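Local atomic coordinates of NAD-dependent epimerase/dehydratase (Methylobacillus flagellatus KT, PDB entry 3GPI), a protein that is of unknown function but probably binds a nicotinamide adenine dinucleotide cofactor, as expected of a member of the NAD-dependent epimerase/dehydratase family. Residues E17-L22 / H27-L32; T23-E28 / L197-S202; G111-G114 / W120-E123; G156-G161 / G271-A276; Q174-N179 / D222-L227. All coordinates share one frame; numbering follows the deposited sequence.

Contact 1: E17-L22 / H27-L32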
# COMPACT_ATOMS: atom_id res chain seq x y z
N GLU A 17 -11.11 0.55 0.94
CA GLU A 17 -11.14 -0.01 2.26
C GLU A 17 -10.82 1.04 3.32
O GLU A 17 -11.44 1.06 4.38
CB GLU A 17 -10.18 -1.22 2.37
CG GLU A 17 -10.04 -1.84 3.76
CD GLU A 17 -11.31 -2.46 4.33
OE1 GLU A 17 -12.30 -2.65 3.56
OE2 GLU A 17 -11.32 -2.74 5.54
N LEU A 18 -9.89 1.94 2.99
CA LEU A 18 -9.58 3.05 3.88
C LEU A 18 -10.82 3.92 4.05
O LEU A 18 -11.16 4.32 5.16
CB LEU A 18 -8.43 3.84 3.28
CG LEU A 18 -8.07 5.09 4.11
CD1 LEU A 18 -7.74 4.76 5.55
CD2 LEU A 18 -6.89 5.80 3.43
N ALA A 19 -11.48 4.24 2.94
CA ALA A 19 -12.67 5.09 3.04
C ALA A 19 -13.71 4.45 3.95
O ALA A 19 -14.34 5.14 4.76
CB ALA A 19 -13.26 5.37 1.65
N ARG A 20 -13.90 3.15 3.81
CA ARG A 20 -14.91 2.45 4.60
C ARG A 20 -14.62 2.59 6.09
O ARG A 20 -15.50 2.90 6.89
CB ARG A 20 -14.97 0.98 4.17
CG ARG A 20 -16.06 0.15 4.84
CD ARG A 20 -15.93 -1.38 4.56
NE ARG A 20 -14.75 -1.95 5.23
CZ ARG A 20 -14.71 -2.33 6.51
NH1 ARG A 20 -15.80 -2.19 7.27
NH2 ARG A 20 -13.61 -2.84 7.04
N ARG A 21 -13.35 2.40 6.46
CA ARG A 21 -12.95 2.49 7.86
C ARG A 21 -13.09 3.91 8.40
O ARG A 21 -13.65 4.11 9.49
CB ARG A 21 -11.52 1.95 8.02
CG ARG A 21 -11.45 0.44 7.81
CD ARG A 21 -10.01 -0.12 7.74
NE ARG A 21 -10.08 -1.58 7.58
CZ ARG A 21 -10.16 -2.45 8.58
NH1 ARG A 21 -10.02 -2.08 9.85
NH2 ARG A 21 -10.28 -3.73 8.27
N LEU A 22 -12.63 4.90 7.64
CA LEU A 22 -12.67 6.28 8.09
C LEU A 22 -14.11 6.77 8.21
O LEU A 22 -14.41 7.51 9.13
CB LEU A 22 -11.90 7.19 7.13
CG LEU A 22 -10.40 6.98 7.15
CD1 LEU A 22 -9.82 7.79 6.03
CD2 LEU A 22 -9.79 7.36 8.52
N HIS A 27 -15.52 10.22 10.11
CA HIS A 27 -14.96 11.24 9.22
C HIS A 27 -15.81 11.50 7.98
O HIS A 27 -16.53 10.62 7.50
CB HIS A 27 -13.56 10.80 8.73
CG HIS A 27 -12.54 10.67 9.82
ND1 HIS A 27 -11.70 11.71 10.19
CD2 HIS A 27 -12.20 9.62 10.60
CE1 HIS A 27 -10.89 11.29 11.15
NE2 HIS A 27 -11.20 10.04 11.44
N GLU A 28 -15.68 12.70 7.44
CA GLU A 28 -16.19 13.06 6.12
C GLU A 28 -15.11 12.67 5.14
O GLU A 28 -14.01 13.18 5.19
CB GLU A 28 -16.48 14.57 6.04
CG GLU A 28 -17.10 14.98 4.72
CD GLU A 28 -17.42 16.47 4.67
OE1 GLU A 28 -17.76 17.05 5.71
OE2 GLU A 28 -17.32 17.06 3.57
N VAL A 29 -15.42 11.74 4.26
CA VAL A 29 -14.44 11.18 3.33
C VAL A 29 -14.96 11.30 1.90
O VAL A 29 -16.13 10.97 1.61
CB VAL A 29 -14.20 9.67 3.60
CG1 VAL A 29 -13.14 9.13 2.63
CG2 VAL A 29 -13.86 9.42 5.11
N THR A 30 -14.10 11.76 1.00
CA THR A 30 -14.42 11.82 -0.44
C THR A 30 -13.25 11.24 -1.21
O THR A 30 -12.08 11.49 -0.88
CB THR A 30 -14.65 13.30 -0.90
OG1 THR A 30 -15.67 13.87 -0.06
CG2 THR A 30 -15.09 13.36 -2.38
N GLY A 31 -13.55 10.49 -2.28
CA GLY A 31 -12.50 9.95 -3.14
C GLY A 31 -12.43 10.64 -4.49
O GLY A 31 -13.41 11.25 -4.94
N LEU A 32 -11.28 10.54 -5.10
CA LEU A 32 -11.09 11.02 -6.45
C LEU A 32 -10.79 9.77 -7.27
O LEU A 32 -9.78 9.08 -7.01
CB LEU A 32 -9.92 12.03 -6.48
CG LEU A 32 -9.65 12.95 -7.66
CD1 LEU A 32 -8.68 14.03 -7.20
CD2 LEU A 32 -9.05 12.16 -8.83
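V29 presents one methyl to each of two helix residues, L22 and A19, and this is where helix 13-24 packs tightly on strand 29-33. Its torsion (chi1 -178°) decides which methyl goes where: V29 CG1, anti to the backbone N, lies 3.9 Å from A19 CB, and V29 CG2, anti to the carbonyl carbon, 3.6 Å from L22 CB. With an alanine here, both methyls would be missing, and a gap would probably open between the strand and the flank of the helix formed by A19 and L22. At the turn between the two elements, the H27 amide donates to L22 O (H27 N to L22 O, 3.1 Å), and the same oxygen lies at the edge of the imidazole, in its plane. The ring's ND1 is hydrogen-bonded to S4 O. The outer side of the helix takes no part in the packing: R20 is exposed and points away from the strand. E17 is gripped side-on by R20, with NE to OE1 and NH2 to OE2 (R20 NH2 to E17 OE2, 2.7 Å). R21 NE reaches E17 OE2 from the same face of the carboxylate, which is held by two arginines. Beneath, A19 and V29 both touch I8, and L22 touches I6, of strand 6-9. Strand 6-9, helix 13-24 and strand 29-33 form the beta-alpha-beta unit that opens a Rossmann fold.

Contact 2: T23-E28 / L197-S202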
# COMPACT_ATOMS: atom_id res chain seq x y z
N THR A 23 -14.97 6.37 7.28
CA THR A 23 -16.39 6.76 7.37
C THR A 23 -17.02 6.14 8.60
O THR A 23 -17.79 6.83 9.32
CB THR A 23 -17.11 6.36 6.08
OG1 THR A 23 -16.58 7.12 4.98
CG2 THR A 23 -18.61 6.61 6.20
N ALA A 24 -16.69 4.87 8.89
CA ALA A 24 -17.23 4.22 10.09
C ALA A 24 -16.80 4.92 11.37
O ALA A 24 -17.53 4.90 12.37
CB ALA A 24 -16.85 2.76 10.13
N GLN A 25 -15.62 5.53 11.35
CA GLN A 25 -15.12 6.25 12.51
C GLN A 25 -15.66 7.69 12.60
O GLN A 25 -15.39 8.38 13.59
CB GLN A 25 -13.62 6.31 12.45
CG GLN A 25 -12.96 4.98 12.60
CD GLN A 25 -11.49 5.10 12.50
OE1 GLN A 25 -10.96 5.63 11.52
NE2 GLN A 25 -10.79 4.65 13.52
N GLY A 26 -16.44 8.09 11.60
CA GLY A 26 -17.15 9.37 11.68
C GLY A 26 -16.59 10.50 10.85
O GLY A 26 -17.09 11.61 10.90
N HIS A 27 -15.52 10.22 10.11
CA HIS A 27 -14.96 11.24 9.22
C HIS A 27 -15.81 11.50 7.98
O HIS A 27 -16.53 10.62 7.50
CB HIS A 27 -13.56 10.80 8.73
CG HIS A 27 -12.54 10.67 9.82
ND1 HIS A 27 -11.70 11.71 10.19
CD2 HIS A 27 -12.20 9.62 10.60
CE1 HIS A 27 -10.89 11.29 11.15
NE2 HIS A 27 -11.20 10.04 11.44
N GLU A 28 -15.68 12.70 7.44
CA GLU A 28 -16.19 13.06 6.12
C GLU A 28 -15.11 12.67 5.14
O GLU A 28 -14.01 13.18 5.19
CB GLU A 28 -16.48 14.57 6.04
CG GLU A 28 -17.10 14.98 4.72
CD GLU A 28 -17.42 16.47 4.67
OE1 GLU A 28 -17.76 17.05 5.71
OE2 GLU A 28 -17.32 17.06 3.57
N LEU A 197 -3.06 6.03 11.85
CA LEU A 197 -2.18 7.22 11.87
C LEU A 197 -3.03 8.47 11.82
O LEU A 197 -2.67 9.49 12.39
CB LEU A 197 -1.19 7.20 10.71
CG LEU A 197 -0.15 6.09 10.76
CD1 LEU A 197 0.72 6.21 9.54
CD2 LEU A 197 0.68 6.16 12.06
N ILE A 198 -4.17 8.42 11.14
CA ILE A 198 -5.06 9.57 11.07
C ILE A 198 -5.66 9.83 12.44
O ILE A 198 -5.77 11.01 12.82
CB ILE A 198 -6.13 9.34 9.95
CG1 ILE A 198 -5.48 9.57 8.58
CG2 ILE A 198 -7.37 10.28 10.12
CD1 ILE A 198 -6.33 9.09 7.42
N GLN A 199 -6.04 8.78 13.16
CA GLN A 199 -6.56 8.92 14.54
C GLN A 199 -5.50 9.47 15.49
O GLN A 199 -5.83 10.25 16.40
CB GLN A 199 -7.12 7.59 15.03
CG GLN A 199 -7.74 7.68 16.42
CD GLN A 199 -8.23 6.35 16.92
OE1 GLN A 199 -7.43 5.47 17.27
NE2 GLN A 199 -9.55 6.18 16.95
N GLN A 200 -4.23 9.12 15.26
CA GLN A 200 -3.12 9.51 16.11
C GLN A 200 -2.61 10.92 15.76
O GLN A 200 -2.01 11.58 16.64
CB GLN A 200 -1.96 8.49 15.99
CG GLN A 200 -2.29 7.08 16.51
CD GLN A 200 -1.97 6.86 17.98
OE1 GLN A 200 -2.84 6.46 18.77
NE2 GLN A 200 -0.72 7.09 18.33
N ARG A 201 -2.80 11.37 14.52
CA ARG A 201 -2.09 12.55 13.93
C ARG A 201 -2.20 13.77 14.83
O ARG A 201 -1.21 14.48 15.03
CB ARG A 201 -2.54 12.86 12.47
CG ARG A 201 -2.22 14.28 11.85
CD ARG A 201 -0.71 14.67 11.71
NE ARG A 201 -0.55 16.00 11.12
CZ ARG A 201 -0.72 17.16 11.76
NH1 ARG A 201 -1.09 17.18 13.04
NH2 ARG A 201 -0.53 18.30 11.11
N SER A 202 -3.38 13.98 15.40
CA SER A 202 -3.61 15.18 16.20
C SER A 202 -2.81 15.24 17.50
O SER A 202 -2.62 16.33 18.04
CB SER A 202 -5.09 15.33 16.51
OG SER A 202 -5.83 15.36 15.29
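The side chains of Q25 and Q199 are both extended beyond CG but leave their backbones differently. In Q25, CG is anti to the carbonyl carbon (chi1 -66°); in Q199, it is anti to the backbone N (chi1 -177°). The two chains cross at about a right angle and bring their terminal amides together, with Q25 NE2 and Q199 NE2 4.0 Å apart and the amide planes turned 43° from each other. Deeper in, the branch of I198 that leaves anti to the backbone N is CG2, and this methyl approaches the far end of the H27 imidazole obliquely, 3.8 Å from H27 CE1. G26, between Q25 and H27, ends helix 13-24 with a Schellman motif. Its positive phi is one at which a CB would be jammed against the preceding carbonyl oxygen, and G26 N donates to T23 O at 2.9 Å. The turn directs the chain so that H27 points at helix 187-201. I198 also packs on L22 of helix 13-24, and on I6 and F105 of strands 6-9 and 103-109, so the two helices lie side by side on the same face of the central sheet. On the other helix, R201 NH2 is tied to Q102 O. No hydrogen bond or salt bridge joins the two segments: at the exposed margin both glutamine NE2 groups, as modelled, are donors with no acceptor to offer each other, and cohesion rests on the apolar touch of a methyl on an imidazole beneath them.

Contact 3: G111-G114 / W120-E123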
# COMPACT_ATOMS: atom_id res chain seq x y z
N GLY A 111 9.39 -1.15 -3.48
CA GLY A 111 10.18 -1.43 -4.70
C GLY A 111 11.24 -0.37 -4.88
O GLY A 111 12.18 -0.57 -5.66
N VAL A 112 11.17 0.75 -4.17
CA VAL A 112 12.24 1.76 -4.24
C VAL A 112 13.54 1.21 -3.71
O VAL A 112 14.62 1.70 -4.10
CB VAL A 112 11.90 3.09 -3.52
CG1 VAL A 112 10.65 3.72 -4.14
CG2 VAL A 112 11.70 2.92 -2.03
N TYR A 113 13.48 0.18 -2.87
CA TYR A 113 14.68 -0.52 -2.41
C TYR A 113 15.05 -1.52 -3.49
O TYR A 113 14.63 -2.68 -3.43
CB TYR A 113 14.41 -1.26 -1.09
CG TYR A 113 14.09 -0.35 0.06
CD1 TYR A 113 15.09 0.34 0.74
CD2 TYR A 113 12.78 -0.21 0.52
CE1 TYR A 113 14.79 1.16 1.81
CE2 TYR A 113 12.48 0.60 1.58
CZ TYR A 113 13.47 1.27 2.23
OH TYR A 113 13.15 2.09 3.30
N GLY A 114 15.80 -1.09 -4.48
CA GLY A 114 16.15 -1.99 -5.57
C GLY A 114 17.35 -2.86 -5.21
O GLY A 114 17.65 -3.81 -5.94
N TRP A 120 18.06 -7.41 6.54
CA TRP A 120 16.86 -6.66 6.87
C TRP A 120 17.09 -5.18 6.63
O TRP A 120 18.05 -4.62 7.17
CB TRP A 120 16.55 -6.82 8.33
CG TRP A 120 16.13 -8.20 8.71
CD1 TRP A 120 16.94 -9.23 9.08
CD2 TRP A 120 14.79 -8.68 8.79
NE1 TRP A 120 16.17 -10.34 9.40
CE2 TRP A 120 14.85 -10.02 9.22
CE3 TRP A 120 13.54 -8.10 8.51
CZ2 TRP A 120 13.70 -10.80 9.40
CZ3 TRP A 120 12.42 -8.86 8.68
CH2 TRP A 120 12.50 -10.19 9.15
N LEU A 121 16.22 -4.55 5.85
CA LEU A 121 16.28 -3.12 5.60
C LEU A 121 15.15 -2.44 6.34
O LEU A 121 14.08 -3.02 6.53
CB LEU A 121 16.10 -2.81 4.11
CG LEU A 121 17.02 -3.58 3.17
CD1 LEU A 121 16.86 -3.09 1.75
CD2 LEU A 121 18.45 -3.48 3.67
N ASP A 122 15.39 -1.19 6.72
CA ASP A 122 14.34 -0.39 7.31
C ASP A 122 14.38 1.05 6.80
O ASP A 122 15.00 1.34 5.79
CB ASP A 122 14.36 -0.50 8.82
CG ASP A 122 15.58 0.12 9.44
OD1 ASP A 122 16.28 0.94 8.78
OD2 ASP A 122 15.83 -0.24 10.62
N GLU A 123 13.63 1.96 7.44
CA GLU A 123 13.51 3.33 6.94
C GLU A 123 14.84 4.08 6.96
O GLU A 123 14.99 5.08 6.23
CB GLU A 123 12.46 4.12 7.75
CG GLU A 123 11.01 3.55 7.73
CD GLU A 123 10.79 2.39 8.74
OE1 GLU A 123 11.71 1.93 9.46
OE2 GLU A 123 9.65 1.88 8.82
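Y113 packs against L121 and the backbone of D122 just beyond the end of strand 103-109, a member of the Rossmann sheet, where the chain passes through an inverse gamma turn centred on Y113 itself. With CG anti to the carbonyl carbon (chi1 -64°), the phenol is thrown across to the short strand 120-121. L121 likewise sets CG anti to its carbonyl carbon (chi1 -52°), and the two side chains slide past each other in opposite directions. CD1 of L121 approaches the tyrosine ring obliquely, 4.0 Å from Y113 CD1 and 4.2 Å from Y113 CB. D122 turns its side chain away from the tyrosine: OD1 is bonded to D124 N, as in an Asx turn, and only the backbone of D122 faces the phenol. E123 likewise points away, to a salt bridge with R253 and a bond from I211 N. The phenolic oxygen is hydrogen-bonded to R153 NH1, and the carbonyl of Y113 receives K247 NZ, so both ends of the residue are held. A phenylalanine in its place would keep the ring on L121, but R153 would probably be left without its hydroxyl mate in this buried spot. Strand 120-121 in turn pairs in parallel with strand 248-249, whose L249 also touches Y113. At the far end of the phenol, Y113 OH lies 3.2 Å from D122 O and 3.9 Å from E123 CA.

Contact 4: G156-G161 / G271-A276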
# COMPACT_ATOMS: atom_id res chain seq x y z
N GLY A 156 4.22 -5.78 -0.94
CA GLY A 156 3.19 -6.29 -1.84
C GLY A 156 1.84 -6.46 -1.17
O GLY A 156 1.72 -7.23 -0.21
N ILE A 157 0.83 -5.79 -1.70
CA ILE A 157 -0.51 -5.90 -1.12
C ILE A 157 -1.16 -7.22 -1.52
O ILE A 157 -1.09 -7.61 -2.70
CB ILE A 157 -1.41 -4.72 -1.57
CG1 ILE A 157 -0.78 -3.40 -1.15
CG2 ILE A 157 -2.77 -4.86 -0.97
CD1 ILE A 157 -1.48 -2.15 -1.71
N TYR A 158 -1.79 -7.88 -0.58
CA TYR A 158 -2.61 -9.08 -0.90
C TYR A 158 -3.90 -8.96 -0.14
O TYR A 158 -4.03 -8.14 0.77
CB TYR A 158 -1.89 -10.38 -0.54
CG TYR A 158 -1.75 -10.72 0.93
CD1 TYR A 158 -2.40 -11.84 1.45
CD2 TYR A 158 -0.99 -9.96 1.83
CE1 TYR A 158 -2.30 -12.22 2.76
CE2 TYR A 158 -0.88 -10.34 3.15
CZ TYR A 158 -1.52 -11.47 3.63
OH TYR A 158 -1.39 -11.85 4.93
N GLY A 159 -4.89 -9.73 -0.54
CA GLY A 159 -6.19 -9.62 0.13
C GLY A 159 -7.23 -10.01 -0.90
O GLY A 159 -6.88 -10.55 -1.95
N PRO A 160 -8.52 -9.70 -0.65
CA PRO A 160 -9.56 -9.98 -1.64
C PRO A 160 -9.25 -9.31 -2.98
O PRO A 160 -8.77 -8.18 -3.01
CB PRO A 160 -10.83 -9.40 -0.97
CG PRO A 160 -10.50 -9.45 0.50
CD PRO A 160 -9.05 -9.00 0.53
N GLY A 161 -9.44 -10.01 -4.09
CA GLY A 161 -9.07 -9.45 -5.38
C GLY A 161 -7.58 -9.29 -5.70
O GLY A 161 -7.22 -8.79 -6.78
N GLY A 271 -4.63 -17.74 5.43
CA GLY A 271 -5.68 -18.56 6.11
C GLY A 271 -7.08 -17.95 5.92
O GLY A 271 -8.04 -18.65 5.51
N ALA A 272 -7.23 -16.65 6.15
CA ALA A 272 -8.53 -15.99 6.02
C ALA A 272 -9.04 -15.98 4.57
O ALA A 272 -10.23 -16.07 4.30
CB ALA A 272 -8.46 -14.57 6.57
N LEU A 273 -8.13 -15.91 3.61
CA LEU A 273 -8.56 -15.69 2.25
C LEU A 273 -8.98 -16.99 1.65
O LEU A 273 -9.96 -17.04 0.89
CB LEU A 273 -7.44 -15.08 1.43
CG LEU A 273 -7.12 -13.63 1.73
CD1 LEU A 273 -5.82 -13.26 1.04
CD2 LEU A 273 -8.27 -12.74 1.26
N LEU A 274 -8.28 -18.05 2.03
CA LEU A 274 -8.67 -19.38 1.61
C LEU A 274 -10.06 -19.67 2.17
O LEU A 274 -10.95 -20.10 1.42
CB LEU A 274 -7.66 -20.42 2.06
CG LEU A 274 -6.35 -20.37 1.24
CD1 LEU A 274 -5.26 -21.12 1.95
CD2 LEU A 274 -6.43 -20.89 -0.21
N ALA A 275 -10.27 -19.39 3.45
CA ALA A 275 -11.58 -19.65 4.08
C ALA A 275 -12.73 -18.92 3.37
O ALA A 275 -13.79 -19.50 3.19
CB ALA A 275 -11.55 -19.31 5.58
N ALA A 276 -12.50 -17.69 2.93
CA ALA A 276 -13.54 -16.84 2.36
C ALA A 276 -13.86 -17.22 0.92
O ALA A 276 -15.03 -17.26 0.51
CB ALA A 276 -13.14 -15.36 2.45
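L273 of helix 266-277 lodges against Y158, G159 and P160, where strand 149-158 of the Rossmann sheet runs out into a loop. The YGPG sequence at this end of the strand recurs among extended short-chain dehydrogenases, and here it meets the last helix of the chain. Along that helix, G271 comes first and serves through its carbonyl, which accepts A275 N. A272 follows, touching Y263. L273 then carries the whole contact, its CG anti to the carbonyl carbon (chi1 -72°) and its two methyls divided between the tyrosine ring and the G159-P160 peptide. CD1 of L273 comes obliquely to the ring, 3.7 Å from Y158 CD1, and sits 3.8 Å from G159 CA. Y158 holds CG in the crowded position between backbone N and carbonyl carbon (chi1 72°); its ring stacks on Y270, meets H186 edge-to-face, and has a molecule of 1,2-ethanediol, probably from the crystallisation liquor, about 4 Å away. Independently of L273, the glycine at 159 suits the local backbone: at its angles (phi 151°) a CB would clash with P160 CD. L273 is backed by L163 and I166. L274, the next residue, also touches I166, together with Q231. The other methyl of L273 completes the contact: its CD2 presses on the peptide that follows the tyrosine and glycine, L273 CD2 being 3.6 Å from both G159 C and P160 N, and reaches the pyrrolidine ring, with L273 CD2 3.9 Å from P160 CD.

Contact 5: Q174-N179 / D222-L227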
# COMPACT_ATOMS: atom_id res chain seq x y z
N GLN A 174 4.74 -23.76 -12.88
CA GLN A 174 4.92 -22.34 -13.22
C GLN A 174 5.61 -21.54 -12.12
O GLN A 174 5.65 -20.31 -12.18
CB GLN A 174 3.57 -21.69 -13.59
CG GLN A 174 2.84 -22.41 -14.72
CD GLN A 174 1.55 -21.73 -15.14
OE1 GLN A 174 1.52 -20.51 -15.38
NE2 GLN A 174 0.49 -22.51 -15.29
N TRP A 175 6.11 -22.22 -11.09
CA TRP A 175 6.81 -21.50 -10.03
C TRP A 175 8.12 -20.90 -10.54
O TRP A 175 8.76 -21.46 -11.43
CB TRP A 175 7.02 -22.42 -8.80
CG TRP A 175 5.73 -22.82 -8.14
CD1 TRP A 175 4.47 -22.38 -8.45
CD2 TRP A 175 5.59 -23.69 -7.02
NE1 TRP A 175 3.56 -22.94 -7.60
CE2 TRP A 175 4.21 -23.75 -6.71
CE3 TRP A 175 6.50 -24.45 -6.24
CZ2 TRP A 175 3.71 -24.55 -5.66
CZ3 TRP A 175 6.00 -25.23 -5.19
CH2 TRP A 175 4.61 -25.27 -4.93
N PRO A 176 8.51 -19.73 -10.01
CA PRO A 176 9.73 -19.07 -10.54
C PRO A 176 10.98 -19.88 -10.25
O PRO A 176 11.02 -20.66 -9.29
CB PRO A 176 9.77 -17.74 -9.77
CG PRO A 176 9.02 -18.04 -8.47
CD PRO A 176 7.91 -18.97 -8.89
N ALA A 177 12.01 -19.77 -11.10
CA ALA A 177 13.24 -20.50 -10.86
C ALA A 177 13.96 -19.97 -9.62
O ALA A 177 14.53 -20.73 -8.86
CB ALA A 177 14.16 -20.40 -12.10
N ARG A 178 13.95 -18.66 -9.45
CA ARG A 178 14.69 -18.01 -8.36
C ARG A 178 13.81 -17.96 -7.12
O ARG A 178 12.65 -17.56 -7.21
CB ARG A 178 15.05 -16.60 -8.76
CG ARG A 178 16.09 -16.02 -7.88
CD ARG A 178 15.73 -14.63 -7.58
NE ARG A 178 16.88 -13.77 -7.69
CZ ARG A 178 16.83 -12.45 -7.72
NH1 ARG A 178 15.67 -11.79 -7.62
NH2 ARG A 178 17.96 -11.78 -7.83
N ASN A 179 14.39 -18.32 -5.98
CA ASN A 179 13.67 -18.36 -4.70
C ASN A 179 13.97 -17.13 -3.85
O ASN A 179 14.70 -17.21 -2.87
CB ASN A 179 14.03 -19.67 -3.99
CG ASN A 179 13.21 -19.91 -2.76
OD1 ASN A 179 12.14 -19.29 -2.61
ND2 ASN A 179 13.65 -20.79 -1.89
N ASP A 222 8.73 -21.03 -0.22
CA ASP A 222 8.09 -21.45 1.01
C ASP A 222 6.63 -21.02 1.05
O ASP A 222 5.77 -21.77 1.53
CB ASP A 222 8.81 -20.87 2.23
CG ASP A 222 10.16 -21.52 2.50
OD1 ASP A 222 10.50 -22.54 1.86
OD2 ASP A 222 10.86 -20.97 3.36
N LEU A 223 6.32 -19.84 0.54
CA LEU A 223 4.94 -19.38 0.51
C LEU A 223 4.13 -20.24 -0.46
O LEU A 223 3.04 -20.67 -0.12
CB LEU A 223 4.91 -17.91 0.08
CG LEU A 223 3.51 -17.34 -0.06
CD1 LEU A 223 2.68 -17.43 1.24
CD2 LEU A 223 3.54 -15.90 -0.52
N LEU A 224 4.69 -20.50 -1.64
CA LEU A 224 3.99 -21.30 -2.65
C LEU A 224 3.73 -22.71 -2.15
O LEU A 224 2.64 -23.20 -2.33
CB LEU A 224 4.75 -21.28 -3.97
CG LEU A 224 4.75 -19.97 -4.71
CD1 LEU A 224 5.87 -19.99 -5.77
CD2 LEU A 224 3.36 -19.68 -5.33
N ARG A 225 4.71 -23.32 -1.48
CA ARG A 225 4.48 -24.67 -0.95
C ARG A 225 3.45 -24.67 0.16
O ARG A 225 2.66 -25.59 0.22
CB ARG A 225 5.79 -25.27 -0.46
CG ARG A 225 6.70 -25.71 -1.59
CD ARG A 225 7.96 -26.26 -1.01
NE ARG A 225 8.78 -26.86 -2.05
CZ ARG A 225 9.62 -27.86 -1.80
NH1 ARG A 225 9.69 -28.39 -0.57
NH2 ARG A 225 10.36 -28.33 -2.79
N TRP A 226 3.47 -23.65 1.03
CA TRP A 226 2.49 -23.59 2.13
C TRP A 226 1.09 -23.46 1.51
O TRP A 226 0.11 -24.14 1.94
CB TRP A 226 2.85 -22.35 3.01
CG TRP A 226 2.01 -22.24 4.28
CD1 TRP A 226 2.35 -22.71 5.52
CD2 TRP A 226 0.74 -21.60 4.43
NE1 TRP A 226 1.37 -22.42 6.42
CE2 TRP A 226 0.37 -21.74 5.79
CE3 TRP A 226 -0.11 -20.91 3.56
CZ2 TRP A 226 -0.83 -21.22 6.29
CZ3 TRP A 226 -1.30 -20.38 4.06
CH2 TRP A 226 -1.66 -20.56 5.42
N LEU A 227 0.96 -22.59 0.52
CA LEU A 227 -0.31 -22.40 -0.16
C LEU A 227 -0.77 -23.65 -0.94
O LEU A 227 -1.97 -23.96 -1.00
CB LEU A 227 -0.23 -21.20 -1.08
CG LEU A 227 -0.23 -19.84 -0.36
CD1 LEU A 227 0.07 -18.73 -1.32
CD2 LEU A 227 -1.56 -19.60 0.40
O HOH W 1 13.04 -21.90 0.76
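L224 sets its CD1 and CB against one face of the W175 indole, the CD1 methyl 3.8 Å from the centroid of the W175 five-membered ring and only 14° off the ring normal, a CH-pi contact. L224 CB is 3.7 Å from W175 CE2. P176, the next residue, adds its CD to the same methyl, 3.9 Å from L224 CD1. At the six-membered end, the extended aliphatic part of R225 crosses the indole at about a right angle, with R225 CG 3.7 Å from W175 CZ3. Chi1 of W175 (-65°) sends the indole toward the helix, and its chi2 near zero places CD1 on the side of CA. The second shell fixes these groups. W175 NE1 is hydrogen-bonded to Q168 O, which holds the indole in its rotation, while R225 NH1 is taken by G238 O. A water bridges the segments further along, accepting from N179 ND2 at 2.9 Å and donating to D222 OD1 at 2.8 Å. N179 ND2 also bonds to P241 O, and its OD1 accepts H221 N near the start of helix 220-230. Farther out, W226 on the other side of the helix packs against Y266 and Y270 of helix 266-277. This irregular loop, laid on a helix by a CH-pi contact of a leucine methyl on the indole, probably belongs to the smaller, C-terminal part, which in extended short-chain dehydrogenases generally helps to bind the substrate.

Contact 1 closes a loop of four residues near the N terminus, binding helix 13-24 to strand 29-33. Contact 2 starts at the end of that helix, sharing H27 and E28 with contact 1, and closes a long loop at helix 187-201. Nested within it, contact 3 joins the segment after strand 103-109 to strand 120-121. Contact 4 opens at 156-161, before contact 2 has closed, so they cross; it ends in helix 266-277 and ties the Rossmann sheet to the C-terminal region. Contact 5, between 174-179 and helix 220-230, is nested inside contact 4 and also crosses contact 2. Contacts 4 and 5 touch where W226 and L227 meet G271 and L274.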